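Local coordinates for ribosomal protein S2-related protein (Deinococcus radiodurans, PDB 2JH3) that binds a [4Fe-4S] cluster and is probably a chelatase of the CbiX type, perhaps inserting iron into sirohydrochlorin, at residues 196-201 / 226-231; 174-179 / 191-196; 143-148 / 208-213; 122-127 / 165-170. All coordinates share one frame; numbering follows the deposited sequence.

Contact 1 of 4, residues 196-201 / 226-231; sequences SEWPSR and QALAQA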
loop_
_atom_site.group_PDB
_atom_site.type_symbol
_atom_site.label_atom_id
_atom_site.label_comp_id
_atom_site.label_asym_id
_atom_site.label_seq_id
_atom_site.Cartn_x
_atom_site.Cartn_y
_atom_site.Cartn_z
ATOM N N SER A 196 -35.538 21.201 -2.524
ATOM C CA SER A 196 -36.202 21.052 -3.827
ATOM C C SER A 196 -37.589 21.744 -3.864
ATOM O O SER A 196 -38.154 21.937 -4.912
ATOM C CB SER A 196 -36.272 19.578 -4.206
ATOM O OG SER A 196 -37.174 18.926 -3.360
ATOM N N GLU A 197 -38.081 22.203 -2.712
ATOM C CA GLU A 197 -39.288 22.957 -2.608
ATOM C C GLU A 197 -39.038 24.399 -2.096
ATOM O O GLU A 197 -39.955 25.080 -1.621
ATOM C CB GLU A 197 -40.192 22.230 -1.615
ATOM C CG GLU A 197 -40.609 20.819 -2.017
ATOM C CD GLU A 197 -41.656 20.836 -3.125
ATOM O OE1 GLU A 197 -41.635 19.921 -3.987
ATOM O OE2 GLU A 197 -42.488 21.776 -3.131
ATOM N N TRP A 198 -37.823 24.900 -2.196
ATOM C CA TRP A 198 -37.487 26.174 -1.503
ATOM C C TRP A 198 -38.344 27.400 -1.866
ATOM O O TRP A 198 -38.617 28.216 -0.998
ATOM C CB TRP A 198 -35.982 26.533 -1.638
ATOM C CG TRP A 198 -35.502 26.982 -2.991
ATOM C CD1 TRP A 198 -34.845 26.220 -3.921
ATOM C CD2 TRP A 198 -35.568 28.304 -3.543
ATOM N NE1 TRP A 198 -34.546 26.962 -5.040
ATOM C CE2 TRP A 198 -34.979 28.250 -4.836
ATOM C CE3 TRP A 198 -36.155 29.504 -3.123
ATOM C CZ2 TRP A 198 -34.941 29.364 -5.701
ATOM C CZ3 TRP A 198 -36.109 30.596 -3.970
ATOM C CH2 TRP A 198 -35.521 30.521 -5.254
ATOM N N PRO A 199 -38.721 27.580 -3.146
ATOM C CA PRO A 199 -39.536 28.761 -3.455
ATOM C C PRO A 199 -40.927 28.792 -2.731
ATOM O O PRO A 199 -41.506 29.867 -2.587
ATOM C CB PRO A 199 -39.652 28.698 -4.986
ATOM C CG PRO A 199 -38.523 27.769 -5.433
ATOM C CD PRO A 199 -38.443 26.789 -4.361
ATOM N N SER A 200 -41.418 27.642 -2.252
ATOM C CA SER A 200 -42.621 27.578 -1.411
ATOM C C SER A 200 -42.482 28.340 -0.082
ATOM O O SER A 200 -43.492 28.574 0.621
ATOM C CB SER A 200 -42.961 26.133 -1.076
ATOM O OG SER A 200 -42.089 25.570 -0.107
ATOM N N ARG A 201 -41.248 28.732 0.262
ATOM C CA ARG A 201 -40.975 29.410 1.525
ATOM C C ARG A 201 -40.411 30.809 1.324
ATOM O O ARG A 201 -39.858 31.391 2.231
ATOM C CB ARG A 201 -40.018 28.552 2.377
ATOM C CG ARG A 201 -40.694 27.382 3.111
ATOM C CD ARG A 201 -41.785 27.900 4.132
ATOM N NE ARG A 201 -42.278 26.782 4.933
ATOM C CZ ARG A 201 -43.204 25.923 4.516
ATOM N NH1 ARG A 201 -43.750 26.089 3.315
ATOM N NH2 ARG A 201 -43.573 24.884 5.281
ATOM N N GLN A 226 -28.657 19.241 -7.707
ATOM C CA GLN A 226 -29.802 18.420 -8.118
ATOM C C GLN A 226 -31.115 18.954 -7.556
ATOM O O GLN A 226 -32.125 19.008 -8.253
ATOM C CB GLN A 226 -29.588 16.948 -7.657
ATOM C CD GLN A 226 -27.772 15.150 -7.870
ATOM O OE1 GLN A 226 -28.540 14.207 -7.773
ATOM N NE2 GLN A 226 -26.643 14.847 -8.499
ATOM N N ALA A 227 -31.090 19.336 -6.294
ATOM C CA ALA A 227 -32.320 19.807 -5.611
ATOM C C ALA A 227 -32.764 21.159 -6.181
ATOM O O ALA A 227 -33.960 21.473 -6.292
ATOM C CB ALA A 227 -32.086 19.941 -4.115
ATOM N N LEU A 228 -31.776 21.984 -6.450
ATOM C CA LEU A 228 -31.985 23.312 -7.013
ATOM C C LEU A 228 -32.595 23.234 -8.444
ATOM O O LEU A 228 -33.331 24.118 -8.858
ATOM C CB LEU A 228 -30.672 24.140 -6.975
ATOM C CG LEU A 228 -30.151 24.638 -5.607
ATOM C CD1 LEU A 228 -28.931 25.515 -5.799
ATOM C CD2 LEU A 228 -31.199 25.434 -4.863
ATOM N N ALA A 229 -32.237 22.204 -9.197
ATOM C CA ALA A 229 -32.805 21.940 -10.548
ATOM C C ALA A 229 -34.246 21.520 -10.486
ATOM O O ALA A 229 -35.046 21.915 -11.311
ATOM C CB ALA A 229 -32.015 20.847 -11.217
ATOM N N GLN A 230 -34.572 20.694 -9.509
ATOM C CA GLN A 230 -35.934 20.315 -9.227
ATOM C C GLN A 230 -36.756 21.489 -8.767
ATOM O O GLN A 230 -37.851 21.629 -9.249
ATOM C CB GLN A 230 -36.006 19.232 -8.170
ATOM C CG GLN A 230 -35.480 17.934 -8.645
ATOM C CD GLN A 230 -35.236 16.948 -7.508
ATOM O OE1 GLN A 230 -35.641 17.182 -6.344
ATOM N NE2 GLN A 230 -34.605 15.802 -7.846
ATOM N N ALA A 231 -36.269 22.303 -7.824
ATOM C CA ALA A 231 -36.991 23.514 -7.454
ATOM C C ALA A 231 -37.272 24.387 -8.691
ATOM O O ALA A 231 -38.372 24.922 -8.862
ATOM C CB ALA A 231 -36.223 24.316 -6.442
HETATM O O HOH W 1 -33.594 26.521 -7.803
#

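Contact 2 of 4, residues 174-179 / 191-196; sequences EVVLES and SAVPLS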
loop_
_atom_site.group_PDB
_atom_site.type_symbol
_atom_site.label_atom_id
_atom_site.label_comp_id
_atom_site.label_asym_id
_atom_site.label_seq_id
_atom_site.Cartn_x
_atom_site.Cartn_y
_atom_site.Cartn_z
ATOM N N GLU A 174 -35.994 31.121 6.606
ATOM C CA GLU A 174 -36.514 29.726 6.570
ATOM C C GLU A 174 -35.379 28.657 6.542
ATOM O O GLU A 174 -34.378 28.835 5.840
ATOM C CB GLU A 174 -37.379 29.534 5.315
ATOM C CG GLU A 174 -38.512 30.583 5.152
ATOM C CD GLU A 174 -39.526 30.541 6.280
ATOM O OE1 GLU A 174 -39.622 29.473 6.954
ATOM O OE2 GLU A 174 -40.212 31.581 6.505
ATOM N N VAL A 175 -35.601 27.551 7.243
ATOM C CA VAL A 175 -34.758 26.338 7.188
ATOM C C VAL A 175 -35.265 25.416 6.077
ATOM O O VAL A 175 -36.439 25.248 5.935
ATOM C CB VAL A 175 -34.765 25.541 8.578
ATOM C CG1 VAL A 175 -33.965 24.251 8.530
ATOM C CG2 VAL A 175 -34.278 26.436 9.730
ATOM N N VAL A 176 -34.371 24.865 5.279
ATOM C CA VAL A 176 -34.706 23.844 4.286
ATOM C C VAL A 176 -33.699 22.679 4.415
ATOM O O VAL A 176 -32.605 22.875 4.924
ATOM C CB VAL A 176 -34.701 24.403 2.838
ATOM C CG1 VAL A 176 -35.790 25.407 2.672
ATOM C CG2 VAL A 176 -33.437 25.034 2.519
ATOM N N LEU A 177 -34.057 21.504 3.891
ATOM C CA LEU A 177 -33.306 20.288 4.127
ATOM C C LEU A 177 -32.592 19.771 2.898
ATOM O O LEU A 177 -33.153 19.772 1.779
ATOM C CB LEU A 177 -34.243 19.179 4.586
ATOM C CG LEU A 177 -34.944 19.265 5.921
ATOM C CD1 LEU A 177 -35.379 17.866 6.253
ATOM C CD2 LEU A 177 -34.031 19.817 7.033
ATOM N N GLU A 178 -31.381 19.263 3.122
ATOM C CA GLU A 178 -30.673 18.507 2.103
ATOM C C GLU A 178 -31.576 17.365 1.587
ATOM O O GLU A 178 -32.421 16.846 2.320
ATOM C CB GLU A 178 -29.389 17.937 2.677
ATOM C CG GLU A 178 -28.193 18.862 2.565
ATOM C CD GLU A 178 -26.868 18.172 2.914
ATOM O OE1 GLU A 178 -26.852 17.320 3.835
ATOM O OE2 GLU A 178 -25.847 18.480 2.268
ATOM N N SER A 179 -31.436 16.989 0.322
ATOM C CA SER A 179 -32.250 15.880 -0.184
ATOM C C SER A 179 -31.935 14.517 0.524
ATOM O O SER A 179 -30.757 14.187 0.768
ATOM C CB SER A 179 -32.060 15.766 -1.691
ATOM O OG SER A 179 -30.676 15.614 -1.976
ATOM N N SER A 191 -40.959 19.274 10.205
ATOM C CA SER A 191 -41.268 19.251 8.784
ATOM C C SER A 191 -40.963 20.601 8.138
ATOM O O SER A 191 -41.875 21.337 7.765
ATOM C CB SER A 191 -42.736 18.863 8.578
ATOM O OG SER A 191 -43.085 18.948 7.212
ATOM N N ALA A 192 -39.673 20.938 8.089
ATOM C CA ALA A 192 -39.113 21.985 7.195
ATOM C C ALA A 192 -39.031 21.379 5.804
ATOM O O ALA A 192 -38.948 20.165 5.648
ATOM C CB ALA A 192 -37.719 22.422 7.618
ATOM N N VAL A 193 -39.000 22.222 4.791
ATOM C CA VAL A 193 -39.349 21.750 3.479
ATOM C C VAL A 193 -38.039 21.351 2.868
ATOM O O VAL A 193 -37.004 21.857 3.267
ATOM C CB VAL A 193 -40.127 22.825 2.729
ATOM C CG1 VAL A 193 -41.100 23.506 3.720
ATOM C CG2 VAL A 193 -39.241 23.834 2.126
ATOM N N PRO A 194 -38.066 20.380 1.947
ATOM C CA PRO A 194 -36.786 20.077 1.299
ATOM C C PRO A 194 -36.355 21.280 0.505
ATOM O O PRO A 194 -37.167 22.154 0.186
ATOM C CB PRO A 194 -37.113 18.906 0.372
ATOM C CG PRO A 194 -38.463 18.392 0.846
ATOM C CD PRO A 194 -39.172 19.562 1.434
ATOM N N LEU A 195 -35.065 21.355 0.250
ATOM C CA LEU A 195 -34.514 22.387 -0.626
ATOM C C LEU A 195 -35.137 22.381 -2.036
ATOM O O LEU A 195 -35.220 23.422 -2.670
ATOM C CB LEU A 195 -33.001 22.157 -0.722
ATOM C CG LEU A 195 -32.202 23.046 -1.644
ATOM C CD1 LEU A 195 -32.278 24.483 -1.248
ATOM C CD2 LEU A 195 -30.735 22.600 -1.708
ATOM N N SER A 196 -35.538 21.201 -2.524
ATOM C CA SER A 196 -36.202 21.052 -3.827
ATOM C C SER A 196 -37.589 21.744 -3.864
ATOM O O SER A 196 -38.154 21.937 -4.912
ATOM C CB SER A 196 -36.272 19.578 -4.206
ATOM O OG SER A 196 -37.174 18.926 -3.360
#

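Contact 3 of 4, residues 143-148 / 208-213; sequences VTLLLL and VLVPFL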
loop_
_atom_site.group_PDB
_atom_site.type_symbol
_atom_site.label_atom_id
_atom_site.label_comp_id
_atom_site.label_asym_id
_atom_site.label_seq_id
_atom_site.Cartn_x
_atom_site.Cartn_y
_atom_site.Cartn_z
ATOM N N VAL A 143 -33.990 40.483 0.541
ATOM C CA VAL A 143 -33.570 39.082 0.406
ATOM C C VAL A 143 -34.138 38.133 1.489
ATOM O O VAL A 143 -34.113 38.439 2.681
ATOM C CB VAL A 143 -32.031 39.018 0.375
ATOM C CG1 VAL A 143 -31.521 37.606 0.088
ATOM C CG2 VAL A 143 -31.495 39.919 -0.736
ATOM N N THR A 144 -34.720 36.999 1.073
ATOM C CA THR A 144 -35.068 35.931 2.019
ATOM C C THR A 144 -33.839 35.039 2.193
ATOM O O THR A 144 -33.139 34.688 1.213
ATOM C CB THR A 144 -36.301 35.046 1.610
ATOM O OG1 THR A 144 -37.410 35.873 1.367
ATOM C CG2 THR A 144 -36.702 34.098 2.704
ATOM N N LEU A 145 -33.609 34.724 3.476
ATOM C CA LEU A 145 -32.424 34.005 3.964
ATOM C C LEU A 145 -32.847 32.575 4.099
ATOM O O LEU A 145 -33.717 32.281 4.877
ATOM C CB LEU A 145 -32.050 34.471 5.376
ATOM C CG LEU A 145 -30.564 34.324 5.781
ATOM C CD1 LEU A 145 -30.436 34.195 7.234
ATOM C CD2 LEU A 145 -29.779 33.275 5.024
ATOM N N LEU A 146 -32.243 31.695 3.330
ATOM C CA LEU A 146 -32.546 30.281 3.449
ATOM C C LEU A 146 -31.347 29.572 4.098
ATOM O O LEU A 146 -30.234 29.739 3.657
ATOM C CB LEU A 146 -32.773 29.692 2.046
ATOM C CG LEU A 146 -34.168 29.624 1.412
ATOM C CD1 LEU A 146 -35.184 30.468 2.040
ATOM C CD2 LEU A 146 -34.024 29.887 -0.093
ATOM N N LEU A 147 -31.628 28.720 5.081
ATOM C CA LEU A 147 -30.602 28.000 5.845
ATOM C C LEU A 147 -30.764 26.505 5.559
ATOM O O LEU A 147 -31.780 25.922 5.913
ATOM C CB LEU A 147 -30.775 28.255 7.350
ATOM C CG LEU A 147 -30.763 29.746 7.756
ATOM C CD1 LEU A 147 -30.969 29.919 9.234
ATOM C CD2 LEU A 147 -29.509 30.413 7.317
ATOM N N LEU A 148 -29.750 25.896 4.946
ATOM C CA LEU A 148 -29.773 24.466 4.629
ATOM C C LEU A 148 -29.254 23.566 5.790
ATOM O O LEU A 148 -28.140 23.708 6.195
ATOM C CB LEU A 148 -28.931 24.248 3.394
ATOM C CG LEU A 148 -28.886 22.849 2.813
ATOM C CD1 LEU A 148 -30.268 22.417 2.289
ATOM C CD2 LEU A 148 -27.847 22.827 1.744
ATOM N N VAL A 208 -31.199 34.129 -0.625
ATOM C CA VAL A 208 -29.787 33.705 -0.435
ATOM C C VAL A 208 -29.724 32.383 0.421
ATOM O O VAL A 208 -30.357 32.261 1.478
ATOM C CB VAL A 208 -28.887 34.831 0.162
ATOM C CG1 VAL A 208 -29.419 35.293 1.510
ATOM C CG2 VAL A 208 -27.385 34.389 0.191
ATOM N N LEU A 209 -29.016 31.397 -0.109
ATOM C CA LEU A 209 -28.918 30.139 0.573
ATOM C C LEU A 209 -27.560 30.060 1.303
ATOM O O LEU A 209 -26.499 30.197 0.694
ATOM C CB LEU A 209 -29.070 28.992 -0.406
ATOM C CG LEU A 209 -28.940 27.596 0.169
ATOM C CD1 LEU A 209 -30.145 27.236 1.000
ATOM C CD2 LEU A 209 -28.804 26.634 -0.939
ATOM N N VAL A 210 -27.652 29.864 2.602
ATOM C CA VAL A 210 -26.485 29.539 3.442
ATOM C C VAL A 210 -26.611 28.114 4.030
ATOM O O VAL A 210 -27.423 27.837 4.914
ATOM C CB VAL A 210 -26.203 30.631 4.523
ATOM C CG1 VAL A 210 -25.017 30.219 5.513
ATOM C CG2 VAL A 210 -25.865 31.935 3.833
ATOM N N PRO A 211 -25.780 27.221 3.531
ATOM C CA PRO A 211 -25.582 25.925 4.114
ATOM C C PRO A 211 -24.993 25.959 5.523
ATOM O O PRO A 211 -23.861 26.497 5.730
ATOM C CB PRO A 211 -24.617 25.238 3.131
ATOM C CG PRO A 211 -24.755 26.037 1.849
ATOM C CD PRO A 211 -24.907 27.412 2.357
ATOM N N PHE A 212 -25.768 25.455 6.487
ATOM C CA PHE A 212 -25.312 25.352 7.921
ATOM C C PHE A 212 -24.493 24.065 8.072
ATOM O O PHE A 212 -24.912 23.138 8.715
ATOM C CB PHE A 212 -26.492 25.313 8.866
ATOM C CG PHE A 212 -26.122 25.481 10.311
ATOM C CD1 PHE A 212 -25.596 26.686 10.759
ATOM C CD2 PHE A 212 -26.413 24.487 11.256
ATOM C CE1 PHE A 212 -25.300 26.895 12.115
ATOM C CE2 PHE A 212 -26.108 24.704 12.590
ATOM C CZ PHE A 212 -25.557 25.926 13.009
ATOM N N LEU A 213 -23.354 24.043 7.394
ATOM C CA LEU A 213 -22.467 22.882 7.263
ATOM C C LEU A 213 -21.026 23.329 7.517
ATOM O O LEU A 213 -20.634 24.453 7.159
ATOM C CB LEU A 213 -22.531 22.379 5.791
ATOM C CG LEU A 213 -23.561 21.373 5.308
ATOM C CD1 LEU A 213 -24.592 20.993 6.288
ATOM C CD2 LEU A 213 -24.141 21.847 3.994
#

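Contact 4 of 4, residues 122-127 / 165-170; sequences MADAIA and RERGQF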
loop_
_atom_site.group_PDB
_atom_site.type_symbol
_atom_site.label_atom_id
_atom_site.label_comp_id
_atom_site.label_asym_id
_atom_site.label_seq_id
_atom_site.Cartn_x
_atom_site.Cartn_y
_atom_site.Cartn_z
ATOM N N MET A 122 -23.302 32.037 16.184
ATOM C CA MET A 122 -23.417 31.443 14.858
ATOM C C MET A 122 -24.397 32.216 13.972
ATOM O O MET A 122 -24.254 32.215 12.784
ATOM C CB MET A 122 -23.785 29.942 14.956
ATOM C CG MET A 122 -22.554 28.954 15.192
ATOM S SD MET A 122 -21.143 29.219 14.056
ATOM C CE MET A 122 -22.035 28.919 12.493
ATOM N N ALA A 123 -25.414 32.829 14.545
ATOM C CA ALA A 123 -26.325 33.769 13.788
ATOM C C ALA A 123 -25.591 34.904 13.057
ATOM O O ALA A 123 -25.897 35.238 11.881
ATOM C CB ALA A 123 -27.355 34.313 14.729
ATOM N N ASP A 124 -24.601 35.505 13.742
ATOM C CA ASP A 124 -23.713 36.506 13.130
ATOM C C ASP A 124 -22.875 35.983 12.010
ATOM O O ASP A 124 -22.639 36.689 10.992
ATOM C CB ASP A 124 -22.709 37.021 14.176
ATOM C CG ASP A 124 -23.379 37.621 15.375
ATOM O OD1 ASP A 124 -24.114 38.615 15.199
ATOM O OD2 ASP A 124 -23.212 37.094 16.504
ATOM N N ALA A 125 -22.335 34.772 12.202
ATOM C CA ALA A 125 -21.540 34.122 11.155
ATOM C C ALA A 125 -22.417 33.792 9.916
ATOM O O ALA A 125 -21.999 33.957 8.806
ATOM C CB ALA A 125 -20.839 32.849 11.717
ATOM N N ILE A 126 -23.627 33.302 10.159
ATOM C CA ILE A 126 -24.605 33.032 9.099
ATOM C C ILE A 126 -24.962 34.321 8.319
ATOM O O ILE A 126 -24.780 34.360 7.109
ATOM C CB ILE A 126 -25.904 32.467 9.698
ATOM C CG1 ILE A 126 -25.692 31.037 10.215
ATOM C CG2 ILE A 126 -27.084 32.568 8.637
ATOM C CD1 ILE A 126 -26.822 30.523 11.153
ATOM N N ALA A 127 -25.405 35.365 9.030
ATOM C CA ALA A 127 -25.599 36.720 8.428
ATOM C C ALA A 127 -24.403 37.223 7.652
ATOM O O ALA A 127 -24.522 37.757 6.520
ATOM C CB ALA A 127 -26.068 37.729 9.468
ATOM N N ARG A 165 -34.531 36.267 12.451
ATOM C CA ARG A 165 -35.814 36.904 12.138
ATOM C C ARG A 165 -35.922 38.182 12.975
ATOM O O ARG A 165 -36.087 39.286 12.440
ATOM C CB ARG A 165 -36.985 35.966 12.424
ATOM C CG ARG A 165 -37.128 34.870 11.423
ATOM C CD ARG A 165 -38.213 33.894 11.833
ATOM N NE ARG A 165 -38.110 32.705 11.011
ATOM C CZ ARG A 165 -37.950 31.461 11.452
ATOM N NH1 ARG A 165 -37.916 31.180 12.736
ATOM N NH2 ARG A 165 -37.817 30.455 10.580
ATOM N N GLU A 166 -35.694 38.048 14.272
ATOM C CA GLU A 166 -35.775 39.220 15.158
ATOM C C GLU A 166 -34.787 40.331 14.789
ATOM O O GLU A 166 -35.176 41.495 14.657
ATOM C CB GLU A 166 -35.659 38.784 16.594
ATOM C CG GLU A 166 -36.207 37.380 16.795
ATOM C CD GLU A 166 -37.189 37.265 17.914
ATOM O OE1 GLU A 166 -38.221 37.965 17.807
ATOM O OE2 GLU A 166 -36.950 36.446 18.849
ATOM N N ARG A 167 -33.526 40.023 14.556
ATOM C CA ARG A 167 -32.653 41.052 13.979
ATOM C C ARG A 167 -33.274 41.807 12.760
ATOM O O ARG A 167 -33.129 43.026 12.632
ATOM C CB ARG A 167 -31.337 40.456 13.530
ATOM C CG ARG A 167 -30.482 39.974 14.653
ATOM C CD ARG A 167 -29.826 38.661 14.264
ATOM N NE ARG A 167 -28.762 38.322 15.184
ATOM C CZ ARG A 167 -27.471 38.524 14.944
ATOM N NH1 ARG A 167 -27.009 39.045 13.785
ATOM N NH2 ARG A 167 -26.628 38.188 15.900
ATOM N N GLY A 168 -33.925 41.069 11.850
ATOM C CA GLY A 168 -34.689 41.693 10.755
ATOM C C GLY A 168 -33.895 42.245 9.604
ATOM O O GLY A 168 -34.438 42.880 8.712
ATOM N N GLN A 169 -32.615 41.978 9.534
ATOM C CA GLN A 169 -31.857 42.499 8.404
ATOM C C GLN A 169 -32.344 41.956 7.042
ATOM O O GLN A 169 -32.026 42.532 5.964
ATOM C CB GLN A 169 -30.377 42.180 8.591
ATOM C CG GLN A 169 -29.442 43.109 7.804
ATOM C CD GLN A 169 -27.947 42.703 7.901
ATOM O OE1 GLN A 169 -27.604 41.517 8.084
ATOM N NE2 GLN A 169 -27.054 43.701 7.766
ATOM N N PHE A 170 -33.070 40.835 7.081
ATOM C CA PHE A 170 -33.468 40.125 5.858
ATOM C C PHE A 170 -34.966 40.109 5.779
ATOM O O PHE A 170 -35.654 40.228 6.793
ATOM C CB PHE A 170 -32.909 38.658 5.813
ATOM C CG PHE A 170 -31.392 38.588 5.821
ATOM C CD1 PHE A 170 -30.703 38.444 7.013
ATOM C CD2 PHE A 170 -30.673 38.688 4.641
ATOM C CE1 PHE A 170 -29.356 38.430 7.025
ATOM C CE2 PHE A 170 -29.291 38.682 4.653
ATOM C CZ PHE A 170 -28.637 38.565 5.865
#

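Contact 1 of 4, residues 196-201 / 226-231
W198 reaches out from a 3-10 turn to A231 and L228 on helix 218-234, in the second chelatase-like alpha/beta unit of the protein. From CB, the torsion chi1 of 71° sets CG between the backbone N and the carbonyl carbon and brings the indole to the helix. The five-membered ring makes the contact. CD1 lies 3.4 Å from CB of A231, and NE1 is just as near that methyl. One turn earlier on the helix, L228 crosses the indole at about a right angle, its CD2 3.7 Å from NE1 of W198. The N-H of NE1 points to a water in the ring plane, 3.0 Å from NE1, and the water passes a hydrogen on to O of L228, 2.6 Å away. Beyond this, CE3 of W198 packs against CD2 of L146 on strand 144-149, and L241 of the edge strand also touches the indole. P199 lays its CG over the centre of one indole face. Exchanging W198 for a leucine would probably leave the bridging water without its indole donor and open a gap beside A231 and L228.

Beside the indole contact the two backbones come close because A227, A231 and S196 are small: the CA atoms of S196 and A227 are 4.5 Å apart. CA-H...O contacts run both ways here, from CA of S196 to O of A227 and from CA of A231 to O of S196. Q230, extended beyond CG, brings OE1 to 3.3 Å from CB of S196.

Contact 2 of 4, residues 174-179 / 191-196
V176 sits across from both V193 and L195, giving one branch to each. With V176 chi1 at -66°, CG1 lies beside the backbone N and reaches CG2 of V193 at 3.8 Å, while CG2 meets CD1 of L195 at 4.0 Å. In both pairs the side chains cross obliquely, and each methyl of the valine serves a different partner. L195 can reach it because its CG is anti to the backbone N (chi1 176°), which lets CD1 come up to CG2 of V176. One residue on, L177 and P194 pair in parallel register but their side chains diverge, the proline ring turning away from the neighbouring strand. A192 comes in from the other end, its methyl 3.5 Å from O of V175.

L177 is held on both its backbone groups: its N donates to O of V193 at 3.0 Å, rather bent, and its O accepts from N of L195 at 2.9 Å, much straighter (165°). P194, between these two partners, has no N-H to offer. The N of V193 is buried here without a partner.

The short strand 193-194 forms one border of the five-stranded parallel sheet. Strand 172-177, next to it, bonds on its own far side to strand 144-149, with V176 linked to L147 and A149. Helix 155-167 packs on V175, and helix 218-234 covers L195 through A227.

Contact 3 of 4, residues 143-148 / 208-213
V208 presses against V143 at the close-packed end of two parallel strands. CG1 of V208 is 3.4 Å from CG1 of V143, tighter than usual for two methyl carbons, and the two side chains cross at about a right angle. The squeeze follows from the V208 torsion (chi1 59°), which sets CG1 between the backbone N and the carbonyl carbon, on the side of V143. The backbone is drawn in here too: V208 N reaches O of T144 at 2.7 Å, and V208 O takes N of L146 at the same length, both nearly straight. V210 N to O of L146 continues the pattern.

Toward the C-terminal end the hydrogen bonds are longer and less straight, although L148 remains well covered. N of L148 is 3.0 Å from O of V210 and approaches it from 41° above the carbonyl plane, whereas F212 N meets O of L148 in the plane of the L148 carbonyl. L148 packs its CB on CA of P211, but its CD2 stands 4.4 Å from CD2 of L213, a partly exposed residue. F212 is the centre of an inverse gamma turn.

L145, L147, V208 and V210 form one face, with I126 of helix 122-133 lying on both leucines; L146, L148, L209 and P211 form the other. Two inner, largely apolar parallel strands between helical layers are the core of the three-layer alpha/beta/alpha fold of the chelatase superfamily.

Contact 4 of 4, residues 122-127 / 165-170
The polar part is a salt bridge between R167 and D124 at the protein surface. NH2 of R167 donates to OD1 of D124 over 2.6 Å, almost straight at 167°, and NH1 adds a weak second bond to the same oxygen at 3.3 Å. OD1 lies in the guanidinium plane, yet the arginine meets it from 52° above the carboxylate plane: the two flat groups are turned 57° apart, so this is not a coplanar two-oxygen pairing. D124 starts off away from R167, and its CG, beside the backbone N, brings the carboxylate back.

Packing contacts come next. CB of A123 sits over one face of the R167 guanidinium, offset toward the rim, 4.1 Å from NH2. A turn further on, CB of A127 approaches the edge of the F170 ring, 4.2 Å from CE1. Q169 lies near this methyl too, but its OE1 is bonded to R131 of the same helix as A127.

G168, the first residue past helix 155-167, takes positive phi and turns the chain toward strand 172-177. The two helices lie side by side on one face of the parallel sheet, and helix 155-167 is the connecting helix of a beta-alpha-beta crossover from strand 144-149 to strand 172-177.

From the N terminus, helix 122-133 opens contact 4, and strand 144-149 opens contact 3 before 165-170 closes contact 4 over 37 intervening residues, so these two cross. Contact 2 then opens and closes entirely inside the long loop of contact 3, spanning only eleven residues. S196 ends it and at once begins contact 1, which crosses contact 3 because strand 207-211 returns to the sheet before helix 218-234 completes contact 1. Contacts 2 and 3 lie in one sheet, joined through strands 172-177 and 144-149. Contact 4 ties the helices on one face; contact 1 lies on the other, its centre about 22 Å from that of contact 4.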